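Local coordinates for aspergillopepsin II heavy chain (Aspergillus niger var. macrosporus, PDB 1Y43), which forms, as the heavy chain, the larger part of an acid endopeptidase of the glutamic peptidase G1 family, which cleaves proteins, at residues F52-I57 with T78-L82; P143-M149 with T161-S167. One frame throughout, in Å; residues are numbered along the deposited sequence.

Contact 1: residues F52-I57 with T78-L82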
loop_
_atom_site.group_PDB
_atom_site.type_symbol
_atom_site.label_atom_id
_atom_site.label_comp_id
_atom_site.label_asym_id
_atom_site.label_seq_id
_atom_site.Cartn_x
_atom_site.Cartn_y
_atom_site.Cartn_z
ATOM N N PHE B 52 -11.330 -8.349 -1.954
ATOM C CA PHE B 52 -11.370 -9.577 -1.167
ATOM C C PHE B 52 -12.717 -9.440 -0.457
ATOM O O PHE B 52 -12.835 -8.692 0.517
ATOM C CB PHE B 52 -10.281 -9.575 -0.104
ATOM C CG PHE B 52 -8.950 -10.028 -0.586
ATOM C CD1 PHE B 52 -8.762 -11.336 -1.028
ATOM C CD2 PHE B 52 -7.855 -9.185 -0.508
ATOM C CE1 PHE B 52 -7.485 -11.807 -1.376
ATOM C CE2 PHE B 52 -6.579 -9.642 -0.853
ATOM C CZ PHE B 52 -6.394 -10.958 -1.284
ATOM N N SER B 53 -13.718 -10.170 -0.929
ATOM C CA SER B 53 -15.064 -10.104 -0.355
ATOM C C SER B 53 -15.307 -10.904 0.926
ATOM O O SER B 53 -16.302 -10.693 1.621
ATOM C CB SER B 53 -16.088 -10.515 -1.415
ATOM O OG SER B 53 -16.057 -9.591 -2.488
ATOM N N ASP B 54 -14.411 -11.826 1.233
ATOM C CA ASP B 54 -14.558 -12.668 2.414
ATOM C C ASP B 54 -13.755 -12.213 3.637
ATOM O O ASP B 54 -13.273 -13.039 4.412
ATOM C CB ASP B 54 -14.264 -14.139 2.060
ATOM C CG ASP B 54 -12.897 -14.343 1.404
ATOM O OD1 ASP B 54 -12.284 -13.368 0.886
ATOM O OD2 ASP B 54 -12.431 -15.510 1.393
ATOM N N ILE B 55 -13.583 -10.902 3.782
ATOM C CA ILE B 55 -12.865 -10.355 4.928
ATOM C C ILE B 55 -13.451 -9.005 5.317
ATOM O O ILE B 55 -13.686 -8.131 4.471
ATOM C CB ILE B 55 -11.325 -10.240 4.710
ATOM C CG1 ILE B 55 -10.640 -9.920 6.049
ATOM C CG2 ILE B 55 -10.994 -9.148 3.673
ATOM C CD1 ILE B 55 -9.135 -10.156 6.069
ATOM N N THR B 56 -13.723 -8.864 6.605
ATOM C CA THR B 56 -14.294 -7.649 7.165
ATOM C C THR B 56 -13.192 -6.778 7.771
ATOM O O THR B 56 -12.354 -7.268 8.535
ATOM C CB THR B 56 -15.311 -8.014 8.255
ATOM O OG1 THR B 56 -16.352 -8.795 7.671
ATOM C CG2 THR B 56 -15.898 -6.764 8.882
ATOM N N ILE B 57 -13.197 -5.501 7.398
ATOM C CA ILE B 57 -12.225 -4.517 7.862
ATOM C C ILE B 57 -12.992 -3.426 8.631
ATOM O O ILE B 57 -13.960 -2.873 8.102
ATOM C CB ILE B 57 -11.507 -3.836 6.653
ATOM C CG1 ILE B 57 -10.981 -4.865 5.647
ATOM C CG2 ILE B 57 -10.396 -2.910 7.149
ATOM C CD1 ILE B 57 -9.825 -5.702 6.141
ATOM N N THR B 78 -1.613 -11.318 0.378
ATOM C CA THR B 78 -2.302 -11.750 1.582
ATOM C C THR B 78 -2.658 -10.594 2.493
ATOM O O THR B 78 -1.847 -9.679 2.705
ATOM C CB THR B 78 -1.424 -12.731 2.378
ATOM O OG1 THR B 78 -1.155 -13.890 1.572
ATOM C CG2 THR B 78 -2.098 -13.140 3.696
ATOM N N VAL B 79 -3.893 -10.629 3.001
ATOM C CA VAL B 79 -4.397 -9.629 3.938
ATOM C C VAL B 79 -4.899 -10.387 5.163
ATOM O O VAL B 79 -5.764 -11.273 5.062
ATOM C CB VAL B 79 -5.576 -8.793 3.358
ATOM C CG1 VAL B 79 -6.144 -7.863 4.438
ATOM C CG2 VAL B 79 -5.112 -7.974 2.150
ATOM N N GLU B 80 -4.307 -10.093 6.306
ATOM C CA GLU B 80 -4.708 -10.744 7.530
ATOM C C GLU B 80 -5.215 -9.707 8.508
ATOM O O GLU B 80 -4.562 -8.692 8.737
ATOM C CB GLU B 80 -3.521 -11.457 8.155
ATOM C CG GLU B 80 -3.861 -12.171 9.451
ATOM C CD GLU B 80 -2.655 -12.857 10.088
ATOM O OE1 GLU B 80 -1.492 -12.531 9.725
ATOM O OE2 GLU B 80 -2.874 -13.710 10.984
ATOM N N ASN B 81 -6.413 -9.928 9.026
ATOM C CA ASN B 81 -6.969 -9.033 10.023
ATOM C C ASN B 81 -6.619 -9.704 11.349
ATOM O O ASN B 81 -7.265 -10.674 11.758
ATOM C CB ASN B 81 -8.479 -8.914 9.860
ATOM C CG ASN B 81 -9.077 -7.896 10.801
ATOM O OD1 ASN B 81 -8.593 -7.713 11.926
ATOM N ND2 ASN B 81 -10.126 -7.226 10.357
ATOM N N LEU B 82 -5.564 -9.222 11.994
ATOM C CA LEU B 82 -5.098 -9.796 13.245
ATOM C C LEU B 82 -6.118 -9.711 14.357
ATOM O O LEU B 82 -6.219 -10.627 15.175
ATOM C CB LEU B 82 -3.787 -9.137 13.665
ATOM C CG LEU B 82 -2.686 -9.260 12.605
ATOM C CD1 LEU B 82 -1.433 -8.535 13.035
ATOM C CD2 LEU B 82 -2.391 -10.726 12.371
#

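Contact 2: residues P143-M149 with T161-S167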
loop_
_atom_site.group_PDB
_atom_site.type_symbol
_atom_site.label_atom_id
_atom_site.label_comp_id
_atom_site.label_asym_id
_atom_site.label_seq_id
_atom_site.Cartn_x
_atom_site.Cartn_y
_atom_site.Cartn_z
ATOM N N PRO B 143 13.114 -0.159 6.164
ATOM C CA PRO B 143 13.018 1.077 5.371
ATOM C C PRO B 143 14.037 2.203 5.627
ATOM O O PRO B 143 13.923 3.274 5.033
ATOM C CB PRO B 143 11.586 1.533 5.648
ATOM C CG PRO B 143 11.362 1.113 7.068
ATOM C CD PRO B 143 12.031 -0.246 7.162
ATOM N N SER B 144 15.056 1.943 6.444
ATOM C CA SER B 144 16.066 2.952 6.797
ATOM C C SER B 144 16.618 3.768 5.624
ATOM O O SER B 144 16.638 5.000 5.663
ATOM C CB SER B 144 17.250 2.296 7.530
ATOM O OG SER B 144 16.859 1.745 8.784
ATOM N N ASP B 145 17.035 3.064 4.574
ATOM C CA ASP B 145 17.638 3.702 3.406
ATOM C C ASP B 145 16.669 3.954 2.258
ATOM O O ASP B 145 17.089 4.265 1.132
ATOM C CB ASP B 145 18.813 2.854 2.894
ATOM C CG ASP B 145 19.921 2.704 3.918
ATOM O OD1 ASP B 145 20.265 3.687 4.573
ATOM O OD2 ASP B 145 20.453 1.593 4.057
ATOM N N ALA B 146 15.378 3.850 2.551
ATOM C CA ALA B 146 14.357 4.042 1.534
ATOM C C ALA B 146 14.201 5.491 1.111
ATOM O O ALA B 146 14.560 6.416 1.841
ATOM C CB ALA B 146 13.008 3.507 2.035
ATOM N N THR B 147 13.744 5.673 -0.116
ATOM C CA THR B 147 13.464 6.991 -0.638
ATOM C C THR B 147 12.101 7.396 -0.043
ATOM O O THR B 147 11.141 6.628 -0.097
ATOM C CB THR B 147 13.369 6.933 -2.171
ATOM O OG1 THR B 147 14.659 6.614 -2.716
ATOM C CG2 THR B 147 12.876 8.261 -2.739
ATOM N N VAL B 148 12.033 8.577 0.554
ATOM C CA VAL B 148 10.800 9.052 1.168
ATOM C C VAL B 148 10.011 9.894 0.184
ATOM O O VAL B 148 10.576 10.774 -0.477
ATOM C CB VAL B 148 11.118 9.873 2.442
ATOM C CG1 VAL B 148 9.859 10.528 2.994
ATOM C CG2 VAL B 148 11.759 8.966 3.487
ATOM N N MET B 149 8.718 9.611 0.086
ATOM C CA MET B 149 7.834 10.327 -0.822
ATOM C C MET B 149 6.639 10.930 -0.103
ATOM O O MET B 149 6.154 10.372 0.883
ATOM C CB MET B 149 7.298 9.390 -1.913
ATOM C CG MET B 149 8.295 9.037 -2.998
ATOM S SD MET B 149 7.456 8.102 -4.274
ATOM C CE MET B 149 8.850 7.599 -5.258
ATOM N N THR B 161 6.018 12.289 5.723
ATOM C CA THR B 161 6.417 10.921 5.983
ATOM C C THR B 161 7.734 10.844 6.739
ATOM O O THR B 161 8.643 11.638 6.499
ATOM C CB THR B 161 6.536 10.145 4.641
ATOM O OG1 THR B 161 5.243 10.057 4.031
ATOM C CG2 THR B 161 7.088 8.744 4.851
ATOM N N SER B 162 7.804 9.923 7.688
ATOM C CA SER B 162 9.021 9.702 8.465
ATOM C C SER B 162 9.249 8.186 8.537
ATOM O O SER B 162 8.292 7.398 8.554
ATOM C CB SER B 162 8.902 10.316 9.872
ATOM O OG SER B 162 7.787 9.814 10.582
ATOM N N VAL B 163 10.510 7.776 8.507
ATOM C CA VAL B 163 10.829 6.360 8.572
ATOM C C VAL B 163 11.791 6.091 9.719
ATOM O O VAL B 163 12.446 7.010 10.222
ATOM C CB VAL B 163 11.459 5.840 7.236
ATOM C CG1 VAL B 163 10.510 6.089 6.071
ATOM C CG2 VAL B 163 12.800 6.500 6.974
ATOM N N SER B 164 11.796 4.855 10.195
ATOM C CA SER B 164 12.710 4.451 11.253
ATOM C C SER B 164 13.352 3.166 10.718
ATOM O O SER B 164 13.185 2.819 9.529
ATOM C CB SER B 164 11.955 4.197 12.570
ATOM O OG SER B 164 11.225 2.981 12.536
ATOM N N GLY B 165 14.051 2.434 11.581
ATOM C CA GLY B 165 14.674 1.202 11.144
ATOM C C GLY B 165 13.687 0.081 10.864
ATOM O O GLY B 165 14.028 -0.885 10.175
ATOM N N ASP B 166 12.463 0.195 11.373
ATOM C CA ASP B 166 11.472 -0.859 11.153
ATOM C C ASP B 166 10.041 -0.363 10.922
ATOM O O ASP B 166 9.094 -1.154 10.965
ATOM C CB ASP B 166 11.501 -1.869 12.316
ATOM C CG ASP B 166 11.333 -1.211 13.687
ATOM O OD1 ASP B 166 10.623 -0.192 13.808
ATOM O OD2 ASP B 166 11.908 -1.731 14.661
ATOM N N SER B 167 9.877 0.930 10.680
ATOM C CA SER B 167 8.542 1.475 10.481
ATOM C C SER B 167 8.520 2.651 9.523
ATOM O O SER B 167 9.566 3.230 9.191
ATOM C CB SER B 167 7.935 1.907 11.823
ATOM O OG SER B 167 8.638 3.006 12.394
#

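Contact 1: residues F52-I57 with T78-L82
Asn81 reaches across from its strand and gives ND2 to Thr56 O, 2.9 Å away. The bond is bent at the hydrogen (135°), yet the donor lies in the carbonyl plane and the oxygen stays within 14° of the plane of the amide. With CG anti to the backbone N (chi1 -175°), the amide is carried out of the strand toward the 52-57 loop. Beside it, Ile55 sends its long branch over the strand backbone: CD1 is 3.7 Å from Val79 O and 4.0 Å from Asn81 CB, so one methyl covers the step between the two residues. Val79 splits its branches, CG1 turning to Ile55 CD1 at 4.1 Å while CG2 meets the Phe52 ring obliquely, 3.7 Å from CE2.

Strand 74-81, which supplies the donor, is the middle one of a three-stranded antiparallel sheet, and the loop leads from strand 50-52 of the large mixed sheet into strand 62-69 of this small one. Sheets packed in this way are consistent with the concanavalin-like beta sandwich of the family.

Further out, the polar pair is shared. Thr56 O also accepts from Gln86 NE2, while the buried Asn81 amide gives ND2 to Asp61 as well and takes Thr84 N on OD1, which fixes its rotation. Phe52 meets the Tyr42 ring at a steep tilt, and Ala40 backs both Ile55 and Val79.

Contact 2: residues P143-M149 with T161-S167
The Pro143 ring meets three backbone carbonyls of 164-167: one over its face, one slanting in from that side and one at its edge. Ser164 O lies over the face, almost straight above CG at 3.5 Å; Ser167 O comes to CG low, at the ring's edge, also at 3.5 Å, and Gly165 O approaches CD at 3.7 Å, at a slant from the same side as Ser164 O. The ring thus packs on the backbone of the 164-167 turn. Next to it, the Ser144 hydroxyl oxygen OG lies over the backbone of Gly165, 3.3 Å from CA.

Further along, the two strands meet through branched side chains that slide past each other in opposite directions. Val148 CG1, anti to its own backbone N (chi1 173°), rests 3.7 Å from Thr161 CB, and its other methyl, CG2, turns to Val163 CG1 at 4.1 Å. Thr161 OG1 passes near Met149 O, but its hydrogen-bond partner is the carboxylate of Asp150.

Each bend is held from within. Ala146 N bonds to Pro143 O, closing a type I turn. On the other segment Ser164 N bonds to Ser167 O, and Ser164 OG accepts from Asp166 N in an ST turn (161° at the hydrogen) while pairing with Ser167 OG at 2.6 Å.

Strands 147-149 and 161-163 run at 155° with axes 7.3 Å apart, and apolar packing rather than a backbone bond joins them here. Thr147 and Met149 instead ladder with a strand of the other chain, which extends the sheet. This is the splayed open end of the antiparallel beta hairpin 147-153/156-163.

How the contacts relate
Contact 1 closes along the chain before contact 2 opens, and the two lie on opposite sides of the chain's centre, with their own centres about 26 Å apart. Their nearest atoms are about 13 Å from each other, so neither touches the other. Contact 1 ties a connecting loop to the three-stranded sheet, whereas contact 2 belongs to a hairpin of the five-stranded one, whose strand 147-153 is outermost within this chain. Both reach the second protein chain: contact 1 at Ile57 and Leu82, contact 2 more extensively, through a shared beta ladder. A sulfate, probably from the crystallisation liquor, lies about 5 Å from the Met149 side chain of contact 2.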